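Local coordinates for protein branched-chain-amino-acid aminotransferase (Pseudomonas aeruginosa, PDB 6NST) that probably transfers amino groups between leucine, isoleucine or valine and 2-oxoglutarate, using pyridoxal 5'-phosphate as cofactor, at residues I208-V213 against L236-I241; V142-F147 against R265-R270; H67-Q72 against I154-A159. The protein carries 1 engineered substitution. One frame throughout, in Å; residues are numbered along the deposited sequence.

Interaction 1: residues I208-V213 against L236-I241; sequences IYTPEV and LVEKRI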
loop_
_atom_site.group_PDB
_atom_site.type_symbol
_atom_site.label_atom_id
_atom_site.label_comp_id
_atom_site.label_asym_id
_atom_site.label_seq_id
_atom_site.Cartn_x
_atom_site.Cartn_y
_atom_site.Cartn_z
ATOM N N ILE A 208 -21.668 4.575 -20.243
ATOM C CA ILE A 208 -20.426 5.313 -20.049
ATOM C C ILE A 208 -19.873 4.992 -18.668
ATOM O O ILE A 208 -20.597 5.053 -17.667
ATOM C CB ILE A 208 -20.653 6.823 -20.214
ATOM C CG1 ILE A 208 -21.297 7.120 -21.568
ATOM C CG2 ILE A 208 -19.338 7.575 -20.070
ATOM C CD1 ILE A 208 -21.737 8.556 -21.732
ATOM N N TYR A 209 -18.594 4.642 -18.613
ATOM C CA TYR A 209 -17.887 4.437 -17.358
ATOM C C TYR A 209 -16.714 5.402 -17.285
ATOM O O TYR A 209 -16.083 5.704 -18.302
ATOM C CB TYR A 209 -17.392 2.992 -17.219
ATOM C CG TYR A 209 -18.496 1.961 -17.247
ATOM C CD1 TYR A 209 -18.925 1.407 -18.447
ATOM C CD2 TYR A 209 -19.113 1.541 -16.074
ATOM C CE1 TYR A 209 -19.936 0.465 -18.480
ATOM C CE2 TYR A 209 -20.125 0.597 -16.096
ATOM C CZ TYR A 209 -20.531 0.063 -17.303
ATOM O OH TYR A 209 -21.537 -0.875 -17.335
ATOM N N THR A 210 -16.432 5.893 -16.084
ATOM C CA THR A 210 -15.317 6.797 -15.863
ATOM C C THR A 210 -14.866 6.638 -14.421
ATOM O O THR A 210 -15.686 6.322 -13.550
ATOM C CB THR A 210 -15.704 8.258 -16.156
ATOM O OG1 THR A 210 -14.550 9.099 -16.043
ATOM C CG2 THR A 210 -16.780 8.747 -15.191
ATOM N N PRO A 211 -13.573 6.808 -14.143
ATOM C CA PRO A 211 -13.105 6.697 -12.757
ATOM C C PRO A 211 -13.777 7.732 -11.870
ATOM O O PRO A 211 -13.941 8.893 -12.251
ATOM C CB PRO A 211 -11.596 6.945 -12.869
ATOM C CG PRO A 211 -11.258 6.594 -14.281
ATOM C CD PRO A 211 -12.458 6.984 -15.091
ATOM N N GLU A 212 -14.186 7.290 -10.684
ATOM C CA GLU A 212 -14.776 8.200 -9.715
ATOM C C GLU A 212 -13.757 9.249 -9.288
ATOM O O GLU A 212 -12.545 9.015 -9.313
ATOM C CB GLU A 212 -15.283 7.418 -8.502
ATOM C CG GLU A 212 -14.802 5.973 -8.472
ATOM C CD GLU A 212 -15.254 5.223 -7.234
ATOM O OE1 GLU A 212 -16.464 5.258 -6.923
ATOM O OE2 GLU A 212 -14.397 4.602 -6.572
ATOM N N VAL A 213 -14.257 10.424 -8.906
ATOM C CA VAL A 213 -13.403 11.530 -8.486
ATOM C C VAL A 213 -12.632 11.106 -7.244
ATOM O O VAL A 213 -12.940 11.536 -6.126
ATOM C CB VAL A 213 -14.222 12.805 -8.229
ATOM C CG1 VAL A 213 -13.311 14.024 -8.180
ATOM C CG2 VAL A 213 -15.290 12.972 -9.297
ATOM N N LEU A 236 -24.446 6.796 -17.158
ATOM C CA LEU A 236 -23.053 7.017 -16.800
ATOM C C LEU A 236 -22.803 6.472 -15.402
ATOM O O LEU A 236 -23.574 6.745 -14.478
ATOM C CB LEU A 236 -22.698 8.507 -16.874
ATOM C CG LEU A 236 -21.210 8.855 -16.958
ATOM C CD1 LEU A 236 -20.999 10.045 -17.881
ATOM C CD2 LEU A 236 -20.639 9.139 -15.575
ATOM N N VAL A 237 -21.724 5.705 -15.253
ATOM C CA VAL A 237 -21.379 5.048 -13.999
ATOM C C VAL A 237 -19.972 5.471 -13.598
ATOM O O VAL A 237 -19.038 5.388 -14.405
ATOM C CB VAL A 237 -21.469 3.515 -14.121
ATOM C CG1 VAL A 237 -21.086 2.849 -12.807
ATOM C CG2 VAL A 237 -22.864 3.096 -14.558
ATOM N N GLU A 238 -19.826 5.926 -12.358
ATOM C CA GLU A 238 -18.526 6.219 -11.768
ATOM C C GLU A 238 -18.125 5.048 -10.879
ATOM O O GLU A 238 -18.850 4.705 -9.939
ATOM C CB GLU A 238 -18.566 7.514 -10.960
ATOM C CG GLU A 238 -18.804 8.761 -11.791
ATOM C CD GLU A 238 -18.987 9.998 -10.938
ATOM O OE1 GLU A 238 -19.744 9.933 -9.946
ATOM O OE2 GLU A 238 -18.367 11.035 -11.252
ATOM N N LYS A 239 -16.980 4.439 -11.176
ATOM C CA LYS A 239 -16.520 3.290 -10.411
ATOM C C LYS A 239 -15.031 3.103 -10.659
ATOM O O LYS A 239 -14.425 3.790 -11.486
ATOM C CB LYS A 239 -17.309 2.026 -10.773
ATOM C CG LYS A 239 -17.044 1.483 -12.166
ATOM C CD LYS A 239 -17.875 0.229 -12.412
ATOM C CE LYS A 239 -17.421 -0.512 -13.658
ATOM N NZ LYS A 239 -16.034 -1.019 -13.510
ATOM N N ARG A 240 -14.443 2.168 -9.919
ATOM C CA ARG A 240 -13.039 1.842 -10.113
ATOM C C ARG A 240 -12.877 1.028 -11.389
ATOM O O ARG A 240 -13.585 0.039 -11.602
ATOM C CB ARG A 240 -12.495 1.071 -8.912
ATOM C CG ARG A 240 -12.767 1.743 -7.580
ATOM C CD ARG A 240 -12.325 0.865 -6.426
ATOM N NE ARG A 240 -10.989 1.211 -5.954
ATOM C CZ ARG A 240 -10.332 0.530 -5.022
ATOM N NH1 ARG A 240 -10.885 -0.540 -4.468
ATOM N NH2 ARG A 240 -9.120 0.916 -4.646
ATOM N N ILE A 241 -11.948 1.452 -12.239
ATOM C CA ILE A 241 -11.725 0.854 -13.548
ATOM C C ILE A 241 -10.308 0.303 -13.585
ATOM O O ILE A 241 -9.352 1.010 -13.245
ATOM C CB ILE A 241 -11.937 1.878 -14.678
ATOM C CG1 ILE A 241 -13.383 2.372 -14.694
ATOM C CG2 ILE A 241 -11.558 1.277 -16.025
ATOM C CD1 ILE A 241 -13.636 3.462 -15.712
#
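Tyr209 and Val237 are paired on neighbouring parallel strands, and their side chains lie side by side on the same face of the sheet, pointing the same way. Starting at the root of the tyrosine, CB lies 4.1 Å from Ile241 CD1. The first torsion (chi1 -60°) sets CG anti to the carbonyl carbon, and the CD2 side of the ring lies over Val237 and Lys239, both of which meet it obliquely. There Tyr209 CD2 meets Val237 CB at 3.6 Å and also Lys239 CE, again at 3.6 Å; farther out, Tyr209 CE2 is 3.8 Å from Val237 CB. The lysine gives the ring its aliphatic stem, while its NZ pairs with Glu245. Beta-branched valine suits an extended strand and offers a broad apolar flank to the ring.

The other face of the sheet carries Ile208, Leu236 and Thr210. Ile208 CG2 packs on Leu236 CD1, and both residues lie under helix 220-231. Thr210 turns OG1 to the carbonyl of Ile200, leaving its methyl CG2 3.9 Å from Leu236 CD2.

Three backbone hydrogen bonds join the two segments: Val237 N to Ile208 O (2.7 Å), Thr210 N to Val237 O (3.1 Å) and the longer Lys239 N to Thr210 O (3.3 Å). The strand axes are inclined by 21°, a moderate twist. With helix 220-231 connecting strands 207-210 and 235-238, the arrangement is a classical beta-alpha-beta crossover.

Interaction 2: residues V142-F147 against R265-R270; sequences VRTSSF and REVDGR
Asp268 and Thr144 are brought together by matching first torsions: Asp268 CG (chi1 -62°) and Thr144 OG1 (chi1 -57°) each stand beside their own backbone N. The threonine therefore presents N and OG1 on one side, and the carboxylate meets both. Thr144 N reaches the syn lone pair of Asp268 OD1 at 2.6 Å in a nearly straight bond (171°). Thr144 OG1 bonds to Asp268 OD2, although the modelled 2.4 Å is too short to be taken literally.

Before this, strands 140-145 and 262-267 run parallel, with Val142 N bound to Glu266 O (2.9 Å) and Asp268 N to Val142 O (2.8 Å). Val142 CB and Val267 CG2 pack on one face. A water links Val142 O, Glu266 OE1 and Gly269 N. The second strand then reverses through a type I' turn from Val267 to Arg270, whose two central positions need positive phi, tolerated by aspartate and favoured by glycine; Arg270 NH1 returns to Asp268 O.

Asp268 OD2 also shares a hydrogen bond with Tyr247 OH, and Arg243 lies at long, weak ion-pair range. A buried carboxylate with several donors around it would be expected to stay ionised, and here it takes over where the backbone pairing of the two strands ends.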
loop_
_atom_site.group_PDB
_atom_site.type_symbol
_atom_site.label_atom_id
_atom_site.label_comp_id
_atom_site.label_asym_id
_atom_site.label_seq_id
_atom_site.Cartn_x
_atom_site.Cartn_y
_atom_site.Cartn_z
ATOM N N VAL A 142 -2.418 5.136 -27.012
ATOM C CA VAL A 142 -2.257 5.330 -25.577
ATOM C C VAL A 142 -1.444 4.175 -25.010
ATOM O O VAL A 142 -1.723 3.007 -25.303
ATOM C CB VAL A 142 -3.620 5.438 -24.866
ATOM C CG1 VAL A 142 -3.435 5.499 -23.359
ATOM C CG2 VAL A 142 -4.371 6.664 -25.357
ATOM N N ARG A 143 -0.438 4.501 -24.202
ATOM C CA ARG A 143 0.332 3.519 -23.454
ATOM C C ARG A 143 0.156 3.785 -21.967
ATOM O O ARG A 143 0.217 4.938 -21.528
ATOM C CB ARG A 143 1.815 3.568 -23.830
ATOM C CG ARG A 143 2.116 3.045 -25.222
ATOM C CD ARG A 143 3.593 3.175 -25.562
ATOM N NE ARG A 143 4.428 2.304 -24.741
ATOM C CZ ARG A 143 4.640 1.017 -24.997
ATOM N NH1 ARG A 143 4.071 0.445 -26.051
ATOM N NH2 ARG A 143 5.415 0.298 -24.196
ATOM N N THR A 144 -0.071 2.724 -21.198
ATOM C CA THR A 144 -0.185 2.869 -19.753
ATOM C C THR A 144 1.157 3.300 -19.170
ATOM O O THR A 144 2.197 2.703 -19.468
ATOM C CB THR A 144 -0.645 1.562 -19.115
ATOM O OG1 THR A 144 -1.893 1.159 -19.694
ATOM C CG2 THR A 144 -0.823 1.736 -17.616
ATOM N N SER A 145 1.132 4.343 -18.346
ATOM C CA SER A 145 2.358 4.898 -17.792
ATOM C C SER A 145 2.931 3.993 -16.711
ATOM O O SER A 145 2.197 3.447 -15.881
ATOM C CB SER A 145 2.093 6.289 -17.213
ATOM O OG SER A 145 3.234 6.785 -16.533
ATOM N N SER A 146 4.257 3.837 -16.724
ATOM C CA SER A 146 4.952 3.144 -15.649
ATOM C C SER A 146 5.136 4.021 -14.420
ATOM O O SER A 146 5.545 3.515 -13.371
ATOM C CB SER A 146 6.320 2.645 -16.128
ATOM O OG SER A 146 7.213 3.727 -16.341
ATOM N N PHE A 147 4.856 5.318 -14.530
ATOM C CA PHE A 147 4.861 6.213 -13.383
ATOM C C PHE A 147 3.491 6.185 -12.716
ATOM O O PHE A 147 2.464 6.344 -13.383
ATOM C CB PHE A 147 5.211 7.642 -13.803
ATOM C CG PHE A 147 6.582 7.783 -14.394
ATOM C CD1 PHE A 147 7.681 7.999 -13.578
ATOM C CD2 PHE A 147 6.772 7.711 -15.763
ATOM C CE1 PHE A 147 8.945 8.130 -14.117
ATOM C CE2 PHE A 147 8.034 7.841 -16.309
ATOM C CZ PHE A 147 9.121 8.053 -15.486
ATOM N N ARG A 265 -8.195 5.034 -29.737
ATOM C CA ARG A 265 -8.384 3.856 -30.572
ATOM C C ARG A 265 -7.571 2.654 -30.117
ATOM O O ARG A 265 -7.928 1.523 -30.468
ATOM C CB ARG A 265 -8.036 4.172 -32.031
ATOM C CG ARG A 265 -6.594 4.567 -32.260
ATOM C CD ARG A 265 -6.328 4.783 -33.740
ATOM N NE ARG A 265 -4.973 5.269 -33.981
ATOM C CZ ARG A 265 -3.923 4.481 -34.177
ATOM N NH1 ARG A 265 -4.069 3.163 -34.161
ATOM N NH2 ARG A 265 -2.726 5.012 -34.387
ATOM N N GLU A 266 -6.511 2.862 -29.336
ATOM C CA GLU A 266 -5.606 1.783 -28.969
ATOM C C GLU A 266 -5.001 2.070 -27.603
ATOM O O GLU A 266 -4.626 3.208 -27.312
ATOM C CB GLU A 266 -4.494 1.619 -30.012
ATOM C CG GLU A 266 -3.703 0.331 -29.892
ATOM C CD GLU A 266 -2.396 0.384 -30.658
ATOM O OE1 GLU A 266 -1.589 1.300 -30.394
ATOM O OE2 GLU A 266 -2.176 -0.488 -31.523
ATOM N N VAL A 267 -4.910 1.037 -26.769
ATOM C CA VAL A 267 -4.316 1.138 -25.442
ATOM C C VAL A 267 -3.380 -0.048 -25.256
ATOM O O VAL A 267 -3.824 -1.203 -25.303
ATOM C CB VAL A 267 -5.377 1.164 -24.328
ATOM C CG1 VAL A 267 -4.705 1.288 -22.965
ATOM C CG2 VAL A 267 -6.358 2.302 -24.537
ATOM N N ASP A 268 -2.095 0.236 -25.040
ATOM C CA ASP A 268 -1.086 -0.798 -24.806
ATOM C C ASP A 268 -1.089 -1.837 -25.921
ATOM O O ASP A 268 -0.971 -3.042 -25.682
ATOM C CB ASP A 268 -1.289 -1.458 -23.441
ATOM C CG ASP A 268 -1.134 -0.483 -22.297
ATOM O OD1 ASP A 268 -0.391 0.507 -22.470
ATOM O OD2 ASP A 268 -1.751 -0.703 -21.230
ATOM N N GLY A 269 -1.233 -1.366 -27.159
ATOM C CA GLY A 269 -1.317 -2.245 -28.303
ATOM C C GLY A 269 -2.636 -2.970 -28.472
ATOM O O GLY A 269 -2.804 -3.683 -29.468
ATOM N N ARG A 270 -3.573 -2.826 -27.536
ATOM C CA ARG A 270 -4.895 -3.429 -27.658
ATOM C C ARG A 270 -5.809 -2.489 -28.432
ATOM O O ARG A 270 -6.007 -1.336 -28.029
ATOM C CB ARG A 270 -5.507 -3.727 -26.288
ATOM C CG ARG A 270 -4.991 -4.973 -25.605
ATOM C CD ARG A 270 -3.680 -4.707 -24.909
ATOM N NE ARG A 270 -3.215 -5.871 -24.167
ATOM C CZ ARG A 270 -2.055 -5.923 -23.526
ATOM N NH1 ARG A 270 -1.243 -4.875 -23.539
ATOM N NH2 ARG A 270 -1.708 -7.023 -22.875
HETATM O O HOH W 1 -0.928 1.536 -27.753
#

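Interaction 3: residues H67-Q72 against I154-A159; sequences HIMNMQ and ISMTRA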
loop_
_atom_site.group_PDB
_atom_site.type_symbol
_atom_site.label_atom_id
_atom_site.label_comp_id
_atom_site.label_asym_id
_atom_site.label_seq_id
_atom_site.Cartn_x
_atom_site.Cartn_y
_atom_site.Cartn_z
ATOM N N HIS A 67 -6.833 28.122 -2.111
ATOM C CA HIS A 67 -7.289 27.887 -0.744
ATOM C C HIS A 67 -6.719 26.584 -0.196
ATOM O O HIS A 67 -6.370 26.501 0.987
ATOM C CB HIS A 67 -8.819 27.877 -0.703
ATOM C CG HIS A 67 -9.393 27.637 0.660
ATOM N ND1 HIS A 67 -9.233 28.521 1.704
ATOM C CD2 HIS A 67 -10.137 26.615 1.144
ATOM C CE1 HIS A 67 -9.848 28.052 2.776
ATOM N NE2 HIS A 67 -10.406 26.896 2.461
ATOM N N ILE A 68 -6.609 25.560 -1.044
ATOM C CA ILE A 68 -6.003 24.303 -0.617
ATOM C C ILE A 68 -4.536 24.510 -0.260
ATOM O O ILE A 68 -4.044 23.978 0.743
ATOM C CB ILE A 68 -6.176 23.234 -1.712
ATOM C CG1 ILE A 68 -7.655 22.877 -1.871
ATOM C CG2 ILE A 68 -5.348 22.002 -1.391
ATOM C CD1 ILE A 68 -7.962 22.009 -3.072
ATOM N N MET A 69 -3.820 25.294 -1.061
ATOM C CA MET A 69 -2.395 25.526 -0.854
ATOM C C MET A 69 -2.114 26.651 0.129
ATOM O O MET A 69 -0.944 27.002 0.317
ATOM C CB MET A 69 -1.713 25.832 -2.191
ATOM C CG MET A 69 -1.839 24.716 -3.207
ATOM S SD MET A 69 -1.081 23.192 -2.620
ATOM C CE MET A 69 -1.577 22.054 -3.910
ATOM N N ASN A 70 -3.148 27.216 0.752
ATOM C CA ASN A 70 -2.996 28.329 1.689
ATOM C C ASN A 70 -2.331 29.531 1.022
ATOM O O ASN A 70 -1.526 30.238 1.630
ATOM C CB ASN A 70 -2.223 27.902 2.940
ATOM C CG ASN A 70 -3.043 28.041 4.204
ATOM O OD1 ASN A 70 -4.268 28.157 4.154
ATOM N ND2 ASN A 70 -2.372 28.030 5.349
ATOM N N MET A 71 -2.673 29.764 -0.244
ATOM C CA MET A 71 -2.214 30.933 -0.981
ATOM C C MET A 71 -3.355 31.938 -1.056
ATOM O O MET A 71 -4.448 31.608 -1.527
ATOM C CB MET A 71 -1.748 30.557 -2.388
ATOM C CG MET A 71 -0.588 29.580 -2.438
ATOM S SD MET A 71 -0.055 29.294 -4.138
ATOM C CE MET A 71 0.553 30.922 -4.576
ATOM N N GLN A 72 -3.098 33.160 -0.598
ATOM C CA GLN A 72 -4.099 34.223 -0.603
ATOM C C GLN A 72 -3.944 35.033 -1.888
ATOM O O GLN A 72 -2.972 35.779 -2.048
ATOM C CB GLN A 72 -3.949 35.104 0.635
ATOM C CG GLN A 72 -4.989 36.209 0.755
ATOM C CD GLN A 72 -6.392 35.673 0.973
ATOM O OE1 GLN A 72 -7.171 35.537 0.029
ATOM N NE2 GLN A 72 -6.725 35.373 2.223
ATOM N N ILE A 154 -0.171 12.654 -0.578
ATOM C CA ILE A 154 1.148 13.207 -0.853
ATOM C C ILE A 154 1.043 14.551 -1.556
ATOM O O ILE A 154 1.678 15.526 -1.155
ATOM C CB ILE A 154 1.991 12.207 -1.674
ATOM C CG1 ILE A 154 2.211 10.923 -0.873
ATOM C CG2 ILE A 154 3.314 12.839 -2.073
ATOM C CD1 ILE A 154 3.014 9.866 -1.609
ATOM N N SER A 155 0.237 14.621 -2.608
ATOM C CA SER A 155 -0.078 15.877 -3.264
ATOM C C SER A 155 -1.583 16.097 -3.219
ATOM O O SER A 155 -2.365 15.149 -3.095
ATOM C CB SER A 155 0.424 15.902 -4.713
ATOM O OG SER A 155 -0.148 14.856 -5.472
ATOM N N MET A 156 -1.979 17.361 -3.304
ATOM C CA MET A 156 -3.381 17.745 -3.180
ATOM C C MET A 156 -4.035 17.603 -4.548
ATOM O O MET A 156 -3.968 18.508 -5.383
ATOM C CB MET A 156 -3.485 19.159 -2.625
ATOM C CG MET A 156 -2.803 19.330 -1.265
ATOM S SD MET A 156 -3.526 18.311 0.050
ATOM C CE MET A 156 -2.392 16.921 0.118
ATOM N N THR A 157 -4.679 16.453 -4.773
ATOM C CA THR A 157 -5.153 16.078 -6.098
ATOM C C THR A 157 -6.337 16.910 -6.576
ATOM O O THR A 157 -6.656 16.862 -7.770
ATOM C CB THR A 157 -5.523 14.591 -6.118
ATOM O OG1 THR A 157 -6.513 14.324 -5.118
ATOM C CG2 THR A 157 -4.291 13.733 -5.847
ATOM N N ARG A 158 -6.989 17.666 -5.692
ATOM C CA ARG A 158 -8.074 18.547 -6.107
ATOM C C ARG A 158 -7.589 19.925 -6.529
ATOM O O ARG A 158 -8.357 20.676 -7.143
ATOM C CB ARG A 158 -9.102 18.707 -4.980
ATOM C CG ARG A 158 -9.641 17.398 -4.434
ATOM C CD ARG A 158 -10.038 16.454 -5.556
ATOM N NE ARG A 158 -10.502 15.169 -5.045
ATOM C CZ ARG A 158 -10.575 14.060 -5.773
ATOM N NH1 ARG A 158 -10.204 14.076 -7.046
ATOM N NH2 ARG A 158 -11.009 12.933 -5.224
ATOM N N ALA A 159 -6.352 20.279 -6.206
ATOM C CA ALA A 159 -5.777 21.551 -6.610
ATOM C C ALA A 159 -4.960 21.362 -7.880
ATOM O O ALA A 159 -4.305 20.333 -8.065
ATOM C CB ALA A 159 -4.897 22.136 -5.504
#
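Arg158, whose CB lies 4.0 Å from Ile68 CD1, brings the one flat side-chain group among the touching residues. One face of its guanidinium has Thr157 OG1 above it, displaced toward the rim, and NE makes a weak hydrogen bond to Thr242 of a neighbouring subunit. A bend at the second torsion (chi2 -47°) leads this charged end away from Ile68, so that only the aliphatic base joins the contact.

The rest is apolar. Ile68 uses both branches: CG2 rests on Met156 CB at 3.6 Å, while CD1 reaches Ala159 CB at 3.9 Å. Met69, bent at its own second torsion, lays its terminal methyl against the same two residues, Met69 CE being 3.7 Å from Met156 CB and 3.7 Å from Ala159 CB. Small alanine lets both side chains approach, and unbranched methionine can curl to fit. A type I turn from Met156 to Ala159, closed by Ala159 N to Met156 O, puts both partners on the same side of the loop.

Ile68 ends helix 55-68, which a Schellman motif at Asn70 terminates; Met71 beyond it packs on strand 96-104. The loop 154-159 leads to Lys160, probably the pyridoxal phosphate lysine, without cofactor here, and onward to helix 166-177, while Asp244 of that same neighbouring subunit packs against Ile68 and Met156.

From the N terminus, 67-72, at the end of helix 55-68, opens interaction 3; strand 140-145 then opens interaction 2 before 154-159 closes interaction 3, so the two cross. Interaction 3 ties the end of helix 55-68 to the loop that follows strand 140-145. Interaction 1 opens at 208-213 only after interaction 3 has closed, and its short crossover ends at 236-241. It is nested within the long loop that 265-270 finally closes. Interactions 1 and 2 belong to the same mixed sheet, their centres about 19 Å apart; interaction 1 meets interaction 3 where Val213 lies against Arg158.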